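Local coordinates for protein N-acetyltransferase (Trypanosoma brucei, PDB 3I3G) that probably catalyses acetyl transfer from acetyl-CoA to D-glucosamine 6-phosphate, giving N-acetyl-D-glucosamine 6-phosphate on the route to UDP-N-acetylglucosamine, at residues D20-V25 with C70-G75; G39-A44 with I99-V104; I64-F69 with S80-I85. All coordinates share one frame; numbering follows the deposited sequence. Where two conformers were deposited one is given.

Interaction 1. Residues D20-V25 with C70-G75; sequences DLELRV and CHQPTG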
loop_
_atom_site.group_PDB
_atom_site.type_symbol
_atom_site.label_atom_id
_atom_site.label_comp_id
_atom_site.label_asym_id
_atom_site.label_seq_id
_atom_site.Cartn_x
_atom_site.Cartn_y
_atom_site.Cartn_z
ATOM N N ASP A 20 22.383 -13.965 18.750
ATOM C CA ASP A 20 21.930 -12.967 19.709
ATOM C C ASP A 20 20.813 -12.058 19.117
ATOM O O ASP A 20 20.496 -11.014 19.681
ATOM C CB ASP A 20 23.071 -12.097 20.173
ATOM C CG ASP A 20 23.956 -12.761 21.228
ATOM O OD1 ASP A 20 25.149 -12.609 21.145
ATOM O OD2 ASP A 20 23.440 -13.371 22.127
ATOM N N LEU A 21 20.245 -12.472 18.001
ATOM C CA LEU A 21 19.194 -11.708 17.339
ATOM C C LEU A 21 17.837 -12.246 17.678
ATOM O O LEU A 21 17.662 -13.414 17.858
ATOM C CB LEU A 21 19.336 -11.771 15.839
ATOM C CG LEU A 21 20.514 -11.101 15.213
ATOM C CD1 LEU A 21 20.615 -11.454 13.777
ATOM C CD2 LEU A 21 20.466 -9.650 15.369
ATOM N N GLU A 22 16.879 -11.356 17.689
ATOM C CA GLU A 22 15.498 -11.754 17.910
ATOM C C GLU A 22 14.578 -11.062 16.914
ATOM O O GLU A 22 14.696 -9.860 16.677
ATOM C CB GLU A 22 15.063 -11.438 19.341
ATOM C CG GLU A 22 15.214 -9.981 19.731
ATOM C CD GLU A 22 14.798 -9.716 21.164
ATOM O OE1 GLU A 22 14.843 -8.540 21.589
ATOM O OE2 GLU A 22 14.426 -10.684 21.863
ATOM N N LEU A 23 13.670 -11.835 16.330
ATOM C CA LEU A 23 12.681 -11.296 15.408
ATOM C C LEU A 23 11.392 -11.014 16.168
ATOM O O LEU A 23 10.786 -11.923 16.731
ATOM C CB LEU A 23 12.419 -12.285 14.273
ATOM C CG LEU A 23 11.398 -11.875 13.210
ATOM C CD1 LEU A 23 11.761 -10.532 12.604
ATOM C CD2 LEU A 23 11.301 -12.941 12.132
ATOM N N ARG A 24 10.982 -9.750 16.192
ATOM C CA ARG A 24 9.807 -9.355 16.957
ATOM C C ARG A 24 9.149 -8.097 16.400
ATOM O O ARG A 24 9.660 -7.474 15.469
ATOM C CB ARG A 24 10.181 -9.139 18.426
ATOM C CG ARG A 24 11.310 -8.137 18.637
ATOM C CD ARG A 24 11.527 -7.850 20.114
ATOM N NE ARG A 24 12.621 -6.909 20.336
ATOM C CZ ARG A 24 12.516 -5.593 20.181
ATOM N NH1 ARG A 24 11.365 -5.058 19.796
ATOM N NH2 ARG A 24 13.562 -4.810 20.406
ATOM N N VAL A 25 8.011 -7.728 16.977
ATOM C CA VAL A 25 7.298 -6.529 16.558
ATOM C C VAL A 25 8.002 -5.275 17.066
ATOM O O VAL A 25 8.580 -5.273 18.154
ATOM C CB VAL A 25 5.845 -6.527 17.067
ATOM C CG1 VAL A 25 5.110 -7.762 16.572
ATOM C CG2 VAL A 25 5.816 -6.452 18.586
ATOM N N CYS A 70 16.455 -7.489 16.198
ATOM C CA CYS A 70 17.115 -6.733 17.251
ATOM C C CYS A 70 18.276 -7.514 17.849
ATOM O O CYS A 70 18.144 -8.695 18.171
ATOM C CB CYS A 70 16.109 -6.366 18.347
ATOM S SG CYS A 70 16.826 -5.596 19.825
ATOM N N HIS A 71 19.418 -6.851 17.982
ATOM C CA HIS A 71 20.530 -7.405 18.735
ATOM C C HIS A 71 20.207 -7.240 20.216
ATOM O O HIS A 71 20.454 -6.187 20.803
ATOM C CB HIS A 71 21.832 -6.689 18.379
ATOM C CG HIS A 71 23.040 -7.265 19.049
ATOM N ND1 HIS A 71 23.716 -6.610 20.058
ATOM C CD2 HIS A 71 23.688 -8.439 18.862
ATOM C CE1 HIS A 71 24.732 -7.354 20.459
ATOM N NE2 HIS A 71 24.736 -8.469 19.750
ATOM N N GLN A 72 19.639 -8.285 20.809
ATOM C CA GLN A 72 19.107 -8.212 22.169
ATOM C C GLN A 72 20.032 -7.557 23.195
ATOM O O GLN A 72 19.589 -6.722 23.984
ATOM C CB GLN A 72 18.679 -9.596 22.661
ATOM C CG GLN A 72 17.182 -9.837 22.589
ATOM C CD GLN A 72 16.733 -10.948 23.516
ATOM O OE1 GLN A 72 15.770 -10.795 24.271
ATOM N NE2 GLN A 72 17.439 -12.073 23.475
ATOM N N PRO A 73 21.315 -7.943 23.198
ATOM C CA PRO A 73 22.250 -7.439 24.202
ATOM C C PRO A 73 22.287 -5.913 24.277
ATOM O O PRO A 73 22.373 -5.352 25.369
ATOM C CB PRO A 73 23.600 -7.984 23.728
ATOM C CG PRO A 73 23.258 -9.207 22.949
ATOM C CD PRO A 73 21.949 -8.903 22.278
ATOM N N THR A 74 22.220 -5.253 23.126
ATOM C CA THR A 74 22.308 -3.796 23.075
ATOM C C THR A 74 20.993 -3.159 22.639
ATOM O O THR A 74 20.785 -1.960 22.822
ATOM C CB THR A 74 23.415 -3.331 22.114
ATOM O OG1 THR A 74 23.126 -3.800 20.790
ATOM C CG2 THR A 74 24.769 -3.866 22.557
ATOM N N GLY A 75 20.114 -3.965 22.054
ATOM C CA GLY A 75 18.830 -3.477 21.568
ATOM C C GLY A 75 18.924 -2.779 20.223
ATOM O O GLY A 75 17.959 -2.165 19.768
HETATM O O HOH W 1 26.524 -10.621 20.274
#

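Interaction 2. Residues G39-A44 with I99-V104; sequences GHLTEA and IEDVVV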
loop_
_atom_site.group_PDB
_atom_site.type_symbol
_atom_site.label_atom_id
_atom_site.label_comp_id
_atom_site.label_asym_id
_atom_site.label_seq_id
_atom_site.Cartn_x
_atom_site.Cartn_y
_atom_site.Cartn_z
ATOM N N GLY A 39 17.708 4.965 7.672
ATOM C CA GLY A 39 18.610 5.889 6.993
ATOM C C GLY A 39 19.364 5.216 5.861
ATOM O O GLY A 39 19.871 5.881 4.957
ATOM N N HIS A 40 19.436 3.891 5.908
ATOM C CA HIS A 40 20.136 3.127 4.882
ATOM C C HIS A 40 19.263 2.902 3.653
ATOM O O HIS A 40 19.762 2.561 2.580
ATOM C CB HIS A 40 20.604 1.780 5.440
ATOM C CG HIS A 40 21.604 1.901 6.547
ATOM N ND1 HIS A 40 22.945 2.117 6.317
ATOM C CD2 HIS A 40 21.457 1.836 7.891
ATOM C CE1 HIS A 40 23.583 2.181 7.473
ATOM N NE2 HIS A 40 22.703 2.011 8.444
ATOM N N LEU A 41 17.979 3.147 3.762
ATOM C CA LEU A 41 17.071 2.891 2.702
ATOM C C LEU A 41 16.713 4.174 1.992
ATOM O O LEU A 41 16.551 4.183 0.826
ATOM C CB LEU A 41 15.812 2.246 3.240
ATOM C CG LEU A 41 14.669 1.925 2.277
ATOM C CD1 LEU A 41 15.077 0.829 1.348
ATOM C CD2 LEU A 41 13.376 1.542 2.978
ATOM N N THR A 42 16.514 5.231 2.759
ATOM C CA THR A 42 16.126 6.506 2.172
ATOM C C THR A 42 16.390 7.667 3.122
ATOM O O THR A 42 16.883 7.478 4.235
ATOM C CB THR A 42 14.637 6.505 1.771
ATOM O OG1 THR A 42 14.341 7.679 1.004
ATOM C CG2 THR A 42 13.749 6.471 3.003
ATOM N N GLU A 43 16.063 8.870 2.666
ATOM C CA GLU A 43 16.232 10.076 3.461
ATOM C C GLU A 43 15.508 9.935 4.798
ATOM O O GLU A 43 14.300 9.699 4.833
ATOM C CB GLU A 43 15.690 11.276 2.685
ATOM C CG GLU A 43 16.127 12.623 3.212
ATOM C CD GLU A 43 15.714 13.758 2.297
ATOM O OE1 GLU A 43 15.361 13.486 1.129
ATOM O OE2 GLU A 43 15.743 14.920 2.746
ATOM N N ALA A 44 16.248 10.075 5.895
ATOM C CA ALA A 44 15.673 9.909 7.228
ATOM C C ALA A 44 16.217 10.925 8.228
ATOM O O ALA A 44 16.924 10.558 9.167
ATOM C CB ALA A 44 15.903 8.488 7.734
ATOM N N ILE A 99 3.928 -5.342 1.439
ATOM C CA ILE A 99 5.186 -5.239 2.169
ATOM C C ILE A 99 5.885 -3.924 1.840
ATOM O O ILE A 99 6.025 -3.559 0.672
ATOM C CB ILE A 99 6.120 -6.427 1.873
ATOM C CG1 ILE A 99 5.541 -7.712 2.469
ATOM C CG2 ILE A 99 7.513 -6.167 2.432
ATOM C CD1 ILE A 99 6.427 -8.931 2.287
ATOM N N GLU A 100 6.315 -3.216 2.880
ATOM C CA GLU A 100 6.895 -1.889 2.722
ATOM C C GLU A 100 8.199 -1.739 3.493
ATOM O O GLU A 100 8.429 -2.426 4.488
ATOM C CB GLU A 100 5.909 -0.824 3.213
ATOM C CG GLU A 100 4.665 -0.668 2.356
ATOM C CD GLU A 100 4.908 0.188 1.131
ATOM O OE1 GLU A 100 5.718 1.134 1.211
ATOM O OE2 GLU A 100 4.282 -0.081 0.087
ATOM N N ASP A 101 9.063 -0.903 3.008
ATOM C CA ASP A 101 10.202 -0.434 3.721
ATOM C C ASP A 101 11.039 -1.579 4.299
ATOM O O ASP A 101 11.136 -1.703 5.461
ATOM C CB ASP A 101 9.759 0.498 4.833
ATOM C CG ASP A 101 9.269 1.847 4.299
ATOM O OD1 ASP A 101 9.891 2.433 3.470
ATOM O OD2 ASP A 101 8.235 2.206 4.689
ATOM N N VAL A 102 11.561 -2.431 3.438
ATOM C CA VAL A 102 12.433 -3.525 3.837
ATOM C C VAL A 102 13.873 -3.024 3.857
ATOM O O VAL A 102 14.389 -2.556 2.843
ATOM C CB VAL A 102 12.321 -4.717 2.869
ATOM C CG1 VAL A 102 13.210 -5.865 3.329
ATOM C CG2 VAL A 102 10.872 -5.170 2.751
ATOM N N VAL A 103 14.517 -3.111 5.016
ATOM C CA VAL A 103 15.883 -2.620 5.153
ATOM C C VAL A 103 16.692 -3.465 6.126
ATOM O O VAL A 103 16.210 -3.836 7.196
ATOM C CB VAL A 103 15.908 -1.149 5.617
ATOM C CG1 VAL A 103 15.212 -1.003 6.960
ATOM C CG2 VAL A 103 17.344 -0.639 5.693
ATOM N N VAL A 104 17.927 -3.769 5.745
ATOM C CA VAL A 104 18.826 -4.531 6.600
ATOM C C VAL A 104 20.149 -3.797 6.758
ATOM O O VAL A 104 20.710 -3.293 5.785
ATOM C CB VAL A 104 19.094 -5.936 6.032
ATOM C CG1 VAL A 104 20.206 -6.620 6.813
ATOM C CG2 VAL A 104 17.822 -6.768 6.057
#

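Interaction 3. Residues I64-F69 with S80-I85; sequences IVTKVF and SASLMI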
loop_
_atom_site.group_PDB
_atom_site.type_symbol
_atom_site.label_atom_id
_atom_site.label_comp_id
_atom_site.label_asym_id
_atom_site.label_seq_id
_atom_site.Cartn_x
_atom_site.Cartn_y
_atom_site.Cartn_z
ATOM N N ILE A 64 -0.808 -1.051 10.189
ATOM C CA ILE A 64 0.528 -1.431 9.747
ATOM C C ILE A 64 1.265 -2.207 10.832
ATOM O O ILE A 64 1.297 -1.795 11.994
ATOM C CB ILE A 64 1.370 -0.200 9.362
ATOM C CG1 ILE A 64 0.704 0.571 8.224
ATOM C CG2 ILE A 64 2.779 -0.619 8.968
ATOM C CD1 ILE A 64 1.422 1.850 7.858
ATOM N N VAL A 65 1.854 -3.332 10.444
ATOM C CA VAL A 65 2.675 -4.123 11.349
ATOM C C VAL A 65 4.135 -4.033 10.923
ATOM O O VAL A 65 4.459 -4.220 9.751
ATOM C CB VAL A 65 2.257 -5.603 11.347
ATOM C CG1 VAL A 65 3.120 -6.398 12.317
ATOM C CG2 VAL A 65 0.786 -5.743 11.698
ATOM N N THR A 66 5.012 -3.742 11.875
ATOM C CA THR A 66 6.439 -3.679 11.586
ATOM C C THR A 66 7.206 -4.721 12.390
ATOM O O THR A 66 7.155 -4.735 13.621
ATOM C CB THR A 66 7.021 -2.281 11.873
ATOM O OG1 THR A 66 6.322 -1.300 11.096
ATOM C CG2 THR A 66 8.500 -2.241 11.515
ATOM N N LYS A 67 7.907 -5.600 11.684
ATOM C CA LYS A 67 8.748 -6.599 12.326
ATOM C C LYS A 67 10.202 -6.167 12.209
ATOM O O LYS A 67 10.621 -5.651 11.175
ATOM C CB LYS A 67 8.552 -7.970 11.677
ATOM C CG LYS A 67 7.115 -8.467 11.698
ATOM C CD LYS A 67 6.588 -8.574 13.121
ATOM C CE LYS A 67 7.278 -9.688 13.890
ATOM N NZ LYS A 67 6.855 -11.037 13.420
ATOM N N VAL A 68 10.967 -6.371 13.275
ATOM C CA VAL A 68 12.364 -5.963 13.285
ATOM C C VAL A 68 13.271 -7.062 13.820
ATOM O O VAL A 68 12.850 -7.902 14.617
ATOM C CB VAL A 68 12.579 -4.705 14.153
ATOM C CG1 VAL A 68 11.793 -3.531 13.595
ATOM C CG2 VAL A 68 12.183 -4.986 15.596
ATOM N N PHE A 69 14.518 -7.053 13.366
ATOM C CA PHE A 69 15.554 -7.861 13.985
ATOM C C PHE A 69 16.307 -6.991 14.976
ATOM O O PHE A 69 16.738 -5.886 14.642
ATOM C CB PHE A 69 16.512 -8.432 12.941
ATOM C CG PHE A 69 16.118 -9.791 12.440
ATOM C CD1 PHE A 69 16.243 -10.903 13.257
ATOM C CD2 PHE A 69 15.627 -9.958 11.158
ATOM C CE1 PHE A 69 15.883 -12.157 12.803
ATOM C CE2 PHE A 69 15.267 -11.209 10.699
ATOM C CZ PHE A 69 15.393 -12.310 11.523
ATOM N N SER A 80 14.452 -4.467 9.408
ATOM C CA SER A 80 13.051 -4.078 9.500
ATOM C C SER A 80 12.286 -4.340 8.208
ATOM O O SER A 80 12.838 -4.245 7.111
ATOM C CB SER A 80 12.927 -2.602 9.880
ATOM O OG SER A 80 11.565 -2.227 10.019
ATOM N N ALA A 81 11.008 -4.667 8.357
ATOM C CA ALA A 81 10.101 -4.835 7.229
ATOM C C ALA A 81 8.677 -4.622 7.723
ATOM O O ALA A 81 8.306 -5.114 8.787
ATOM C CB ALA A 81 10.257 -6.218 6.621
ATOM N N SER A 82 7.882 -3.884 6.956
ATOM C CA SER A 82 6.524 -3.551 7.378
ATOM C C SER A 82 5.469 -4.207 6.493
ATOM O O SER A 82 5.706 -4.464 5.313
ATOM C CB SER A 82 6.326 -2.035 7.408
ATOM O OG SER A 82 7.138 -1.437 8.404
ATOM N N LEU A 83 4.304 -4.471 7.076
ATOM C CA LEU A 83 3.225 -5.144 6.364
ATOM C C LEU A 83 1.902 -4.401 6.518
ATOM O O LEU A 83 1.483 -4.075 7.629
ATOM C CB LEU A 83 3.071 -6.582 6.866
ATOM C CG LEU A 83 1.934 -7.390 6.241
ATOM C CD1 LEU A 83 2.162 -7.561 4.747
ATOM C CD2 LEU A 83 1.787 -8.745 6.923
ATOM N N MET A 84 1.251 -4.136 5.392
ATOM C CA MET A 84 -0.062 -3.506 5.390
ATOM C C MET A 84 -1.060 -4.448 4.732
ATOM O O MET A 84 -0.977 -4.709 3.534
ATOM C CB MET A 84 -0.019 -2.180 4.631
ATOM C CG MET A 84 1.061 -1.220 5.105
ATOM S SD MET A 84 1.070 0.326 4.178
ATOM C CE MET A 84 1.202 -0.282 2.498
ATOM N N ILE A 85 -1.995 -4.968 5.519
ATOM C CA ILE A 85 -2.996 -5.888 4.994
ATOM C C ILE A 85 -4.263 -5.146 4.581
ATOM O O ILE A 85 -4.960 -4.569 5.416
ATOM C CB ILE A 85 -3.331 -7.002 5.999
ATOM C CG1 ILE A 85 -2.090 -7.859 6.265
ATOM C CG2 ILE A 85 -4.469 -7.862 5.474
ATOM C CD1 ILE A 85 -2.335 -9.032 7.192
#

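Interaction 1. Residues D20-V25 with C70-G75
The Cys70 thiol swings away from the residue's own amide (chi1 173°), SG lying beside the carbonyl carbon, and Arg24 CG sits between its own N and carbonyl carbon (chi1 55°) with the chain stretched out to NE; together these torsions lay the arginine's end against the cysteine. Arg24 NH2 approaches Cys70 SG at 3.4 Å in a weak N-H...S hydrogen bond and brushes Cys70 CB at 3.6 Å. The two backbones belong to strand 21-25, outermost in this chain's sheet, and to the end of strand 65-71, paired antiparallel. Glu22 and Cys70 are the hydrogen-bonded pair, Glu22 N to Cys70 O and Cys70 N to Glu22 O both measuring 3.0 Å. Leu21 and His71 form the neighbouring non-hydrogen-bonded pair on the other face, where both side chains meet Tyr108. Past the strand, Gln72 N still reaches Asp20 O (3.1 Å) before the chain turns away, and His71 O accepts from Thr74 N and Gly75 N to close that turn. Pro73 CD lies over the centre of one face of the His71 ring. At the ring edge, in plane, a water contacts His71 NE2 (2.8 Å) and donates to Asp20 OD1 (2.6 Å). With Arg24 NH1 salt-bridged to Asp30 and Glu27, the sulfur is a minor partner: backbone bonds hold this sheet edge, and one water links Asp20 to His71.

Interaction 2. Residues G39-A44 with I99-V104
Leu41 and Val103 make the apolar centre of this contact, Leu41 CB lying 4.1 Å from Val103 CG2. The same methyl also meets His40 CB at 4.1 Å, so two successive residues, His40 and Leu41, rest on one valine branch. Leu41 CG is anti to the backbone N (chi1 178°), which carries its two methyls along the strand: CD1 comes to 3.8 Å from Val102 O, while CD2 reaches 3.6 Å from Asp101 OD1 and 3.8 Å from Asp101 CA. The leucine and aspartate side chains meet roughly perpendicular to each other. No hydrogen bond joins the two segments.

Leu37 and Leu38 of helix 31-38 pack on Val103 as well, and residues 39-44 lead from that helix towards helix 49-61. Strand 96-104 pairs through Glu100 with Ser82 and through Val103 with Ser80; two residues thus lie between the bonded positions on one strand and one on the other, which makes a beta bulge at Asp101-Val102. Asp101 has the positive phi (52°) of a left-handed conformation. A bulge in this strand is a hallmark of the GNAT fold, where it splays the strand from its parallel neighbour and shapes the acetyl-CoA site.

Lys88 of the second subunit forms a salt bridge with Asp101 OD2, and backbone bonds tie Glu43 to that subunit. The aspartate is therefore divided in role: OD2 meets a charge across the dimer interface, while OD1 abuts a leucine methyl, giving the carboxylate a mixed polar and apolar setting.

Interaction 3. Residues I64-F69 with S80-I85
Val65 and Leu83 exchange two backbone hydrogen bonds, Leu83 N to Val65 O at 2.7 Å and a nearly straight one from Val65 N to Leu83 O at 2.9 Å (174° at the hydrogen). Two residues along, Lys67 and Ala81 repeat the exchange, with Lys67 N to Ala81 O and Ala81 N to Lys67 O each 3.0 Å. These are the hydrogen-bonded pairs of the antiparallel hairpin 65-71/76-86, in the middle of the GNAT sheet; the short strand axes run 159° apart. Between them, Thr66 and Ser82 form a non-hydrogen-bonded pair whose hydroxyls meet on one face: Thr66 OG1 to Ser82 OG is 2.8 Å. Both oxygens are anti to their carbonyl carbons (chi1 -58° for Thr66), which turns them to each other. Arg59 NH1 adds a weak hydrogen bond to Thr66 OG1.

Ser80, on the same face, has its OG hydrogen-bonded to His34 NE2, while the Thr66 CG2 methyl presses against that oxygen. Val68 CG1 packs beside Ser80.

The reverse face carries Val65, Lys67, Ala81 and Leu83; helix 113-127 packs on this face, with Leu121 on Lys67 and Ala81 and Ser125 on Leu83. Successive kinks along the Lys67 chain carry NZ clear of the hairpin to a salt bridge with Asp120 of this helix.

At the far end of the pairing, the Ile64 and Met84 side chains run alongside one another in a common direction, and Gln86 of the second subunit packs on both. Their closest atoms are Ile64 CG1 and Met84 CG, 3.6 Å apart, with Ile64 CD1 4.0 Å from the Met84 sulfur SD.

How the interactions relate
Interaction 3 pairs two inner strands; interaction 1 adds the neighbouring outer strand 21-25, and interaction 2 lays residues 39-44 against strand 96-104. Strand 65-71 serves interactions 1 and 3, centres 15 Å apart, and Val68 N probably bonds to Arg24 O (2.8 Å). Strand 96-104 joins strand 76-86 through the backbones of Ser80 (N to Val103 O, 2.9 Å) and Ser82 (O to Glu100 N, 2.8 Å), linking interactions 2 and 3, centres 12 Å apart. Interactions 1 and 2 do not touch; their nearest atoms are about 8 Å apart. Interactions 2 and 3 both reach the second subunit. As in GNAT relatives, the bulged strand 96-104 of interaction 2 probably borders the acetyl-CoA site.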